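Local coordinates for protein TAF6 (Antonospora locustae, PDB 4ATG) that probably serves as a subunit of the general transcription factor TFIID, its HEAT-repeat C-terminal domain contributing to formation of the Taf6-Taf9 complex, at residues G37-V42 against K77-D82; D112-I117 against L154-I159; R145-Q150 against K182-N187. One frame throughout, in Å; residues are numbered along the deposited sequence.

Contact 1 of 3, residues G37-V42 against K77-D82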
loop_
_atom_site.group_PDB
_atom_site.type_symbol
_atom_site.label_atom_id
_atom_site.label_comp_id
_atom_site.label_asym_id
_atom_site.label_seq_id
_atom_site.Cartn_x
_atom_site.Cartn_y
_atom_site.Cartn_z
ATOM N N GLY A 37 -10.914 20.239 -7.787
ATOM C CA GLY A 37 -11.231 20.975 -6.566
ATOM C C GLY A 37 -11.171 20.172 -5.283
ATOM O O GLY A 37 -11.683 20.628 -4.265
ATOM N N LEU A 38 -10.503 18.992 -5.289
ATOM C CA LEU A 38 -10.419 18.147 -4.089
ATOM C C LEU A 38 -9.189 18.375 -3.221
ATOM O O LEU A 38 -9.089 17.738 -2.167
ATOM C CB LEU A 38 -10.421 16.645 -4.477
ATOM C CG LEU A 38 -11.574 16.115 -5.323
ATOM C CD1 LEU A 38 -11.294 14.654 -5.758
ATOM C CD2 LEU A 38 -12.870 16.233 -4.589
ATOM N N GLN A 39 -8.224 19.219 -3.653
ATOM C CA GLN A 39 -6.979 19.371 -2.893
ATOM C C GLN A 39 -7.165 19.535 -1.367
ATOM O O GLN A 39 -6.458 18.888 -0.583
ATOM C CB GLN A 39 -6.067 20.469 -3.477
ATOM C CG GLN A 39 -4.625 20.423 -2.883
ATOM C CD GLN A 39 -3.826 19.204 -3.313
ATOM O OE1 GLN A 39 -4.180 18.513 -4.266
ATOM N NE2 GLN A 39 -2.679 18.964 -2.687
ATOM N N GLN A 40 -8.072 20.422 -0.951
ATOM C CA GLN A 40 -8.306 20.659 0.488
ATOM C C GLN A 40 -8.744 19.383 1.225
ATOM O O GLN A 40 -8.462 19.229 2.413
ATOM C CB GLN A 40 -9.378 21.725 0.686
ATOM C CG GLN A 40 -8.880 23.114 1.012
ATOM C CD GLN A 40 -10.081 23.941 1.427
ATOM O OE1 GLN A 40 -10.896 24.345 0.603
ATOM N NE2 GLN A 40 -10.312 24.056 2.722
ATOM N N LEU A 41 -9.459 18.485 0.517
ATOM C CA LEU A 41 -9.955 17.232 1.091
ATOM C C LEU A 41 -8.926 16.140 1.162
ATOM O O LEU A 41 -9.065 15.217 1.962
ATOM C CB LEU A 41 -11.161 16.719 0.254
ATOM C CG LEU A 41 -12.404 17.596 0.286
ATOM C CD1 LEU A 41 -13.571 16.900 -0.409
ATOM C CD2 LEU A 41 -12.823 17.849 1.670
ATOM N N VAL A 42 -7.940 16.180 0.263
ATOM C CA VAL A 42 -6.862 15.175 0.188
ATOM C C VAL A 42 -6.292 14.710 1.551
ATOM O O VAL A 42 -6.348 13.512 1.822
ATOM C CB VAL A 42 -5.778 15.544 -0.869
ATOM C CG1 VAL A 42 -4.583 14.586 -0.769
ATOM C CG2 VAL A 42 -6.376 15.478 -2.274
ATOM N N LYS A 77 -5.227 13.996 -11.995
ATOM C CA LYS A 77 -4.503 15.121 -12.615
ATOM C C LYS A 77 -4.841 16.487 -11.941
ATOM O O LYS A 77 -4.125 17.475 -12.134
ATOM C CB LYS A 77 -4.759 15.142 -14.143
ATOM C CG LYS A 77 -6.144 15.634 -14.554
ATOM C CD LYS A 77 -6.285 15.670 -16.093
ATOM C CE LYS A 77 -7.510 16.422 -16.554
ATOM N NZ LYS A 77 -7.704 16.290 -18.018
ATOM N N HIS A 78 -5.928 16.529 -11.141
ATOM C CA HIS A 78 -6.369 17.742 -10.443
ATOM C C HIS A 78 -5.997 17.737 -8.971
ATOM O O HIS A 78 -6.548 18.510 -8.188
ATOM C CB HIS A 78 -7.890 17.936 -10.600
ATOM C CG HIS A 78 -8.382 17.945 -12.009
ATOM N ND1 HIS A 78 -8.062 18.977 -12.885
ATOM C CD2 HIS A 78 -9.215 17.076 -12.633
ATOM C CE1 HIS A 78 -8.706 18.698 -14.011
ATOM N NE2 HIS A 78 -9.431 17.575 -13.897
ATOM N N VAL A 79 -5.087 16.838 -8.572
ATOM C CA VAL A 79 -4.596 16.729 -7.200
ATOM C C VAL A 79 -3.056 16.831 -7.272
ATOM O O VAL A 79 -2.468 16.401 -8.258
ATOM C CB VAL A 79 -5.060 15.368 -6.610
ATOM C CG1 VAL A 79 -4.197 14.888 -5.448
ATOM C CG2 VAL A 79 -6.556 15.403 -6.204
ATOM N N PHE A 80 -2.428 17.359 -6.216
ATOM C CA PHE A 80 -0.967 17.401 -6.072
ATOM C C PHE A 80 -0.665 16.490 -4.910
ATOM O O PHE A 80 -0.843 16.873 -3.751
ATOM C CB PHE A 80 -0.478 18.833 -5.794
ATOM C CG PHE A 80 1.018 18.917 -5.642
ATOM C CD1 PHE A 80 1.862 18.444 -6.637
ATOM C CD2 PHE A 80 1.588 19.486 -4.510
ATOM C CE1 PHE A 80 3.257 18.532 -6.500
ATOM C CE2 PHE A 80 2.983 19.611 -4.389
ATOM C CZ PHE A 80 3.810 19.109 -5.373
ATOM N N ILE A 81 -0.312 15.249 -5.218
ATOM C CA ILE A 81 -0.148 14.195 -4.211
ATOM C C ILE A 81 1.175 14.163 -3.494
ATOM O O ILE A 81 1.262 13.602 -2.401
ATOM C CB ILE A 81 -0.516 12.817 -4.842
ATOM C CG1 ILE A 81 -1.022 11.793 -3.787
ATOM C CG2 ILE A 81 0.662 12.218 -5.669
ATOM C CD1 ILE A 81 -2.378 12.208 -3.053
ATOM N N ASP A 82 2.234 14.691 -4.118
ATOM C CA ASP A 82 3.588 14.632 -3.538
ATOM C C ASP A 82 3.705 14.898 -2.034
ATOM O O ASP A 82 4.383 14.104 -1.389
ATOM C CB ASP A 82 4.591 15.510 -4.299
ATOM C CG ASP A 82 4.643 15.276 -5.804
ATOM O OD1 ASP A 82 3.565 15.036 -6.409
ATOM O OD2 ASP A 82 5.744 15.439 -6.394
HETATM O O HOH W 1 -9.078 17.477 -7.312
#
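Val79 packs on Val42 and Leu38, joining two inter-helical loops of this HEAT-repeat domain: segment 37-42 leads into helix 42-55, and the second loop precedes helix 85-97. Just before the valine, the backbone oxygen of His78 is linked through a water, which donates to His78 O and accepts from Leu38 N. The two short branches of Val79 let it meet both partners at once. Both of its methyls lie against Val42 CG2, Val79 CG1 at 3.9 Å, while Leu38 CB touches Val79 CG2 more loosely, at 4.4 Å. Phe80 gives its backbone to the amide of Gln39, which can donate and accept at once. The Gln39 chain, bent at CB-CG (chi2 69°), brings the amide alongside the extended backbone of Val79-Phe80: Phe80 N donates to Gln39 OE1 at 2.9 Å, and Gln39 NE2 donates to Phe80 O at 3.0 Å. Both bonds are nearly straight, at 173°, and together they fix the rotation of the amide and satisfy both polar backbone atoms of Phe80. Ile81, long enough to span to the other loop, is buried against Leu73 and Ile74 of helix 60-75 and Tyr121. Its terminal methyl, Ile81 CD1, meets Val42 CG1 at 4.0 Å, the two side chains crossing at about a right angle.

Contact 2 of 3, residues D112-I117 against L154-I159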
loop_
_atom_site.group_PDB
_atom_site.type_symbol
_atom_site.label_atom_id
_atom_site.label_comp_id
_atom_site.label_asym_id
_atom_site.label_seq_id
_atom_site.Cartn_x
_atom_site.Cartn_y
_atom_site.Cartn_z
ATOM N N ASP A 112 1.424 -3.651 -5.413
ATOM C CA ASP A 112 1.402 -3.084 -6.757
ATOM C C ASP A 112 1.384 -1.554 -6.711
ATOM O O ASP A 112 2.025 -0.897 -7.544
ATOM C CB ASP A 112 0.193 -3.590 -7.522
ATOM C CG ASP A 112 0.244 -5.081 -7.822
ATOM O OD1 ASP A 112 1.366 -5.652 -7.828
ATOM O OD2 ASP A 112 -0.832 -5.672 -8.064
ATOM N N ILE A 113 0.659 -0.985 -5.732
ATOM C CA ILE A 113 0.595 0.482 -5.592
ATOM C C ILE A 113 1.880 0.994 -5.009
ATOM O O ILE A 113 2.378 2.038 -5.454
ATOM C CB ILE A 113 -0.687 0.969 -4.839
ATOM C CG1 ILE A 113 -1.967 0.310 -5.474
ATOM C CG2 ILE A 113 -0.789 2.535 -4.898
ATOM C CD1 ILE A 113 -2.155 0.508 -6.993
ATOM N N VAL A 114 2.453 0.269 -4.044
ATOM C CA VAL A 114 3.778 0.649 -3.507
ATOM C C VAL A 114 4.789 0.689 -4.658
ATOM O O VAL A 114 5.634 1.590 -4.699
ATOM C CB VAL A 114 4.265 -0.307 -2.393
ATOM C CG1 VAL A 114 5.740 -0.056 -2.023
ATOM C CG2 VAL A 114 3.380 -0.199 -1.159
ATOM N N LYS A 115 4.716 -0.285 -5.581
ATOM C CA LYS A 115 5.630 -0.325 -6.737
ATOM C C LYS A 115 5.432 0.900 -7.631
ATOM O O LYS A 115 6.399 1.507 -8.068
ATOM C CB LYS A 115 5.457 -1.610 -7.555
ATOM C CG LYS A 115 6.218 -1.553 -8.903
ATOM C CD LYS A 115 6.072 -2.814 -9.730
ATOM C CE LYS A 115 6.747 -2.677 -11.092
ATOM N NZ LYS A 115 8.140 -2.150 -10.966
ATOM N N TYR A 116 4.197 1.271 -7.880
ATOM C CA TYR A 116 3.901 2.444 -8.716
ATOM C C TYR A 116 4.537 3.696 -8.095
ATOM O O TYR A 116 5.121 4.514 -8.817
ATOM C CB TYR A 116 2.383 2.645 -8.827
ATOM C CG TYR A 116 2.032 3.800 -9.736
ATOM C CD1 TYR A 116 1.900 3.613 -11.105
ATOM C CD2 TYR A 116 1.907 5.099 -9.236
ATOM C CE1 TYR A 116 1.615 4.679 -11.957
ATOM C CE2 TYR A 116 1.597 6.171 -10.078
ATOM C CZ TYR A 116 1.471 5.953 -11.441
ATOM O OH TYR A 116 1.150 6.975 -12.299
ATOM N N ILE A 117 4.415 3.843 -6.783
ATOM C CA ILE A 117 4.991 5.009 -6.073
ATOM C C ILE A 117 6.504 4.949 -6.165
ATOM O O ILE A 117 7.141 5.944 -6.494
ATOM C CB ILE A 117 4.495 5.042 -4.609
ATOM C CG1 ILE A 117 2.973 5.314 -4.560
ATOM C CG2 ILE A 117 5.285 6.094 -3.769
ATOM C CD1 ILE A 117 2.327 5.117 -3.124
ATOM N N LEU A 154 8.185 -10.051 0.855
ATOM C CA LEU A 154 8.990 -10.580 -0.250
ATOM C C LEU A 154 8.338 -10.322 -1.616
ATOM O O LEU A 154 9.039 -9.938 -2.554
ATOM C CB LEU A 154 9.259 -12.091 -0.077
ATOM C CG LEU A 154 10.176 -12.714 -1.160
ATOM C CD1 LEU A 154 11.537 -11.984 -1.260
ATOM C CD2 LEU A 154 10.368 -14.195 -0.926
ATOM N N TYR A 155 7.014 -10.524 -1.730
ATOM C CA TYR A 155 6.299 -10.268 -2.987
ATOM C C TYR A 155 6.532 -8.835 -3.422
ATOM O O TYR A 155 6.866 -8.607 -4.578
ATOM C CB TYR A 155 4.790 -10.525 -2.853
ATOM C CG TYR A 155 4.077 -10.298 -4.165
ATOM C CD1 TYR A 155 4.086 -11.271 -5.160
ATOM C CD2 TYR A 155 3.463 -9.080 -4.445
ATOM C CE1 TYR A 155 3.489 -11.047 -6.397
ATOM C CE2 TYR A 155 2.860 -8.843 -5.686
ATOM C CZ TYR A 155 2.874 -9.835 -6.654
ATOM O OH TYR A 155 2.276 -9.639 -7.872
ATOM N N CYS A 156 6.384 -7.873 -2.490
ATOM C CA CYS A 156 6.588 -6.458 -2.811
ATOM C C CYS A 156 8.015 -6.190 -3.282
ATOM O O CYS A 156 8.181 -5.592 -4.342
ATOM C CB CYS A 156 6.204 -5.555 -1.646
ATOM S SG CYS A 156 6.122 -3.803 -2.085
ATOM N N LEU A 157 9.036 -6.703 -2.546
ATOM C CA LEU A 157 10.430 -6.562 -2.956
ATOM C C LEU A 157 10.654 -7.115 -4.359
ATOM O O LEU A 157 11.330 -6.479 -5.186
ATOM C CB LEU A 157 11.348 -7.330 -1.990
ATOM C CG LEU A 157 11.623 -6.643 -0.631
ATOM C CD1 LEU A 157 12.342 -7.591 0.316
ATOM C CD2 LEU A 157 12.484 -5.375 -0.813
ATOM N N SER A 158 10.064 -8.297 -4.637
ATOM C CA SER A 158 10.241 -9.018 -5.900
ATOM C C SER A 158 9.783 -8.245 -7.142
ATOM O O SER A 158 10.297 -8.487 -8.241
ATOM C CB SER A 158 9.544 -10.373 -5.832
ATOM O OG SER A 158 8.165 -10.308 -6.166
ATOM N N ILE A 159 8.795 -7.341 -6.982
ATOM C CA ILE A 159 8.273 -6.609 -8.145
ATOM C C ILE A 159 8.888 -5.194 -8.319
ATOM O O ILE A 159 8.628 -4.553 -9.339
ATOM C CB ILE A 159 6.714 -6.563 -8.127
ATOM C CG1 ILE A 159 6.201 -5.684 -6.962
ATOM C CG2 ILE A 159 6.104 -8.006 -8.114
ATOM C CD1 ILE A 159 4.704 -5.252 -7.052
#
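Asp112 brings its carboxylate against Ile159, with Asp112 OD1 3.5 Å from the methyl Ile159 CD1. The same oxygen stands at the edge of the Tyr155 ring, near the ring plane, 4.1 Å from Tyr155 OH. That distance is long for a hydrogen bond. An acid fits here because the position is exposed. Val114 comes next, on the buried side of the helix, where a small apolar group is apt: Val114 CG1 packs on Cys156 SG at 3.8 Å. Leu92 and Val132 also touch Val114, and Leu136 touches Cys156, so helices 85-97 and 128-140 back this part of the interface. Helices 104-121 and 147-160 are neighbours in the alpha-solenoid of HEAT repeats, their short segments running in the same general direction at 37° with axes 9.4 Å apart. Lys115 serves in two ways. Its aliphatic part lies over Ile159, with Lys115 CB 3.8 Å from Ile159 CD1; Ile159 meets it because chi1 of 68° sets CG1 between its own backbone N and carbonyl carbon. The lysine then runs extended until its last bond, where a bend (chi4 49°) swings the ammonium to the backbone: Lys115 NZ donates to Ile159 O at 2.9 Å, in the carbonyl plane. That oxygen lies near the C-terminal end of helix 147-160, where the helix dipole would tend to favour a cation. The charge itself is paired by a salt bridge to Asp119, one turn further along the lysine's own helix.

Contact 3 of 3, residues R145-Q150 against K182-N187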
loop_
_atom_site.group_PDB
_atom_site.type_symbol
_atom_site.label_atom_id
_atom_site.label_comp_id
_atom_site.label_asym_id
_atom_site.label_seq_id
_atom_site.Cartn_x
_atom_site.Cartn_y
_atom_site.Cartn_z
ATOM N N ARG A 145 7.879 -12.585 12.598
ATOM C CA ARG A 145 6.800 -12.252 11.677
ATOM C C ARG A 145 6.153 -13.530 11.174
ATOM O O ARG A 145 6.831 -14.558 11.081
ATOM C CB ARG A 145 7.333 -11.435 10.485
ATOM C CG ARG A 145 7.497 -9.961 10.789
ATOM C CD ARG A 145 6.150 -9.293 10.847
ATOM N NE ARG A 145 6.243 -7.915 11.306
ATOM C CZ ARG A 145 5.240 -7.052 11.242
ATOM N NH1 ARG A 145 4.064 -7.424 10.749
ATOM N NH2 ARG A 145 5.401 -5.812 11.673
ATOM N N SER A 146 4.849 -13.464 10.849
ATOM C CA SER A 146 4.097 -14.609 10.331
ATOM C C SER A 146 4.493 -14.913 8.889
ATOM O O SER A 146 5.084 -14.061 8.207
ATOM C CB SER A 146 2.591 -14.344 10.396
ATOM O OG SER A 146 2.150 -13.480 9.355
ATOM N N GLU A 147 4.138 -16.127 8.420
ATOM C CA GLU A 147 4.380 -16.570 7.048
ATOM C C GLU A 147 3.748 -15.605 6.033
ATOM O O GLU A 147 4.387 -15.266 5.036
ATOM C CB GLU A 147 3.799 -17.975 6.863
ATOM C CG GLU A 147 4.017 -18.561 5.477
ATOM C CD GLU A 147 3.633 -20.019 5.377
ATOM O OE1 GLU A 147 2.451 -20.346 5.634
ATOM O OE2 GLU A 147 4.513 -20.834 5.021
ATOM N N ASP A 148 2.490 -15.180 6.279
ATOM C CA ASP A 148 1.764 -14.290 5.373
ATOM C C ASP A 148 2.383 -12.894 5.317
ATOM O O ASP A 148 2.442 -12.303 4.231
ATOM C CB ASP A 148 0.268 -14.238 5.745
ATOM C CG ASP A 148 -0.521 -15.498 5.419
ATOM O OD1 ASP A 148 0.050 -16.417 4.770
ATOM O OD2 ASP A 148 -1.719 -15.554 5.772
ATOM N N SER A 149 2.893 -12.390 6.471
ATOM C CA SER A 149 3.557 -11.077 6.526
ATOM C C SER A 149 4.857 -11.095 5.722
ATOM O O SER A 149 5.098 -10.192 4.925
ATOM C CB SER A 149 3.844 -10.669 7.969
ATOM O OG SER A 149 2.650 -10.261 8.611
ATOM N N GLN A 150 5.691 -12.135 5.927
ATOM C CA GLN A 150 6.964 -12.295 5.228
ATOM C C GLN A 150 6.740 -12.474 3.730
ATOM O O GLN A 150 7.535 -11.976 2.936
ATOM C CB GLN A 150 7.722 -13.513 5.778
ATOM C CG GLN A 150 8.210 -13.331 7.227
ATOM C CD GLN A 150 8.763 -14.626 7.769
ATOM O OE1 GLN A 150 8.615 -15.696 7.172
ATOM N NE2 GLN A 150 9.413 -14.561 8.920
ATOM N N LYS A 182 9.891 -20.559 5.853
ATOM C CA LYS A 182 8.447 -20.813 5.754
ATOM C C LYS A 182 8.156 -21.168 4.297
ATOM O O LYS A 182 8.594 -20.453 3.392
ATOM C CB LYS A 182 7.606 -19.629 6.265
ATOM C CG LYS A 182 7.645 -19.442 7.793
ATOM C CD LYS A 182 6.884 -20.540 8.554
ATOM C CE LYS A 182 7.094 -20.446 10.042
ATOM N NZ LYS A 182 6.628 -21.671 10.745
ATOM N N LYS A 183 7.536 -22.344 4.076
ATOM C CA LYS A 183 7.270 -22.938 2.759
ATOM C C LYS A 183 6.658 -22.010 1.712
ATOM O O LYS A 183 7.128 -21.988 0.573
ATOM C CB LYS A 183 6.467 -24.249 2.885
ATOM C CG LYS A 183 7.173 -25.362 3.680
ATOM C CD LYS A 183 8.260 -26.088 2.879
ATOM C CE LYS A 183 9.044 -27.045 3.744
ATOM N NZ LYS A 183 10.198 -27.630 3.012
ATOM N N LYS A 184 5.638 -21.227 2.093
ATOM C CA LYS A 184 4.983 -20.297 1.170
ATOM C C LYS A 184 5.962 -19.199 0.725
ATOM O O LYS A 184 5.879 -18.719 -0.411
ATOM C CB LYS A 184 3.746 -19.683 1.833
ATOM C CG LYS A 184 2.785 -18.992 0.885
ATOM C CD LYS A 184 1.972 -17.964 1.648
ATOM C CE LYS A 184 0.589 -17.855 1.092
ATOM N NZ LYS A 184 -0.272 -17.020 1.959
ATOM N N VAL A 185 6.884 -18.808 1.631
ATOM C CA VAL A 185 7.892 -17.775 1.359
ATOM C C VAL A 185 9.003 -18.381 0.487
ATOM O O VAL A 185 9.360 -17.790 -0.525
ATOM C CB VAL A 185 8.433 -17.107 2.657
ATOM C CG1 VAL A 185 9.458 -16.014 2.344
ATOM C CG2 VAL A 185 7.289 -16.534 3.496
ATOM N N THR A 186 9.533 -19.554 0.863
ATOM C CA THR A 186 10.584 -20.224 0.073
ATOM C C THR A 186 10.097 -20.568 -1.326
ATOM O O THR A 186 10.886 -20.492 -2.263
ATOM C CB THR A 186 11.201 -21.422 0.801
ATOM O OG1 THR A 186 10.229 -22.462 0.889
ATOM C CG2 THR A 186 11.723 -21.062 2.170
ATOM N N ASN A 187 8.794 -20.923 -1.482
ATOM C CA ASN A 187 8.213 -21.202 -2.810
ATOM C C ASN A 187 8.269 -19.957 -3.683
ATOM O O ASN A 187 8.644 -20.042 -4.850
ATOM C CB ASN A 187 6.768 -21.711 -2.713
ATOM C CG ASN A 187 6.644 -23.181 -2.370
ATOM O OD1 ASN A 187 7.594 -23.966 -2.483
ATOM N ND2 ASN A 187 5.453 -23.592 -1.962
#
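Glu147 and Lys184 both hold CG anti to the backbone N (chi1 -179° and -165°), which carries each chain across to the other helix. Extended beyond CG, Glu147 brings its carboxylate to the first turn of helix 183-194, where Lys184 N donates to Glu147 OE2 at 3.2 Å. The bond is fairly straight but arrives from above the carboxylate plane. An acid suits this place: it accepts from an N-H of the first turn, and its charge would probably interact favourably with the positive end of the helix dipole. Methylenes fill in around it, with Lys184 CB 3.5 Å from Glu147 OE2 and Lys182 CB 3.8 Å from Glu147 CG. With an alanine here in place of Glu147, Lys184 N would probably lose this acceptor, and a gap would be likely to open between the methylenes of Lys182 and Lys184. Further out, the long Lys184 chain crosses obliquely to Asp148, forming a salt bridge of 2.9 Å between Lys184 NZ and Asp148 OD1; Asp104 supplies a second carboxylate, and Tyr151 a cation-pi partner. On the buried side, Val185 CG2 sits 3.8 Å from Gln150 CB and 3.5 Å from Glu147 O, with Trp140 and Tyr176 packed on the valine. The amide of Gln150, buried, is satisfied by Tyr176 and the backbone of Asp142. Ser146 caps its own helix, its OG accepting from Ser149 N. Two helix N-termini thus meet here, a buried side of Val185 and the Gln150 amide beside a charged outer one, consistent with neighbouring helices of a HEAT-type alpha-solenoid.

How the contacts relate
The three contacts are spaced along the solenoid, with contacts 1 and 3 on opposite sides of the chain's centre, 37 Å apart between centres. All three are partly buried, contact 2 lying most centrally and contacts 1 and 3 each about 19 Å from the chain's centre. Contact 2 joins two helices by their flanks. Contacts 2 and 3 share helix 147-160, engaging different turns of it, and touch through packing of Leu154 CD2 on Val185 O at 3.8 Å. Contact 1 stands apart, linking loops. Its polar bonds come from a neutral amide and a water, whereas contact 2 uses a lysine on a helix carbonyl and contact 3 carboxylates at helix N-termini, one accepting from a backbone N-H and one paired with a lysine.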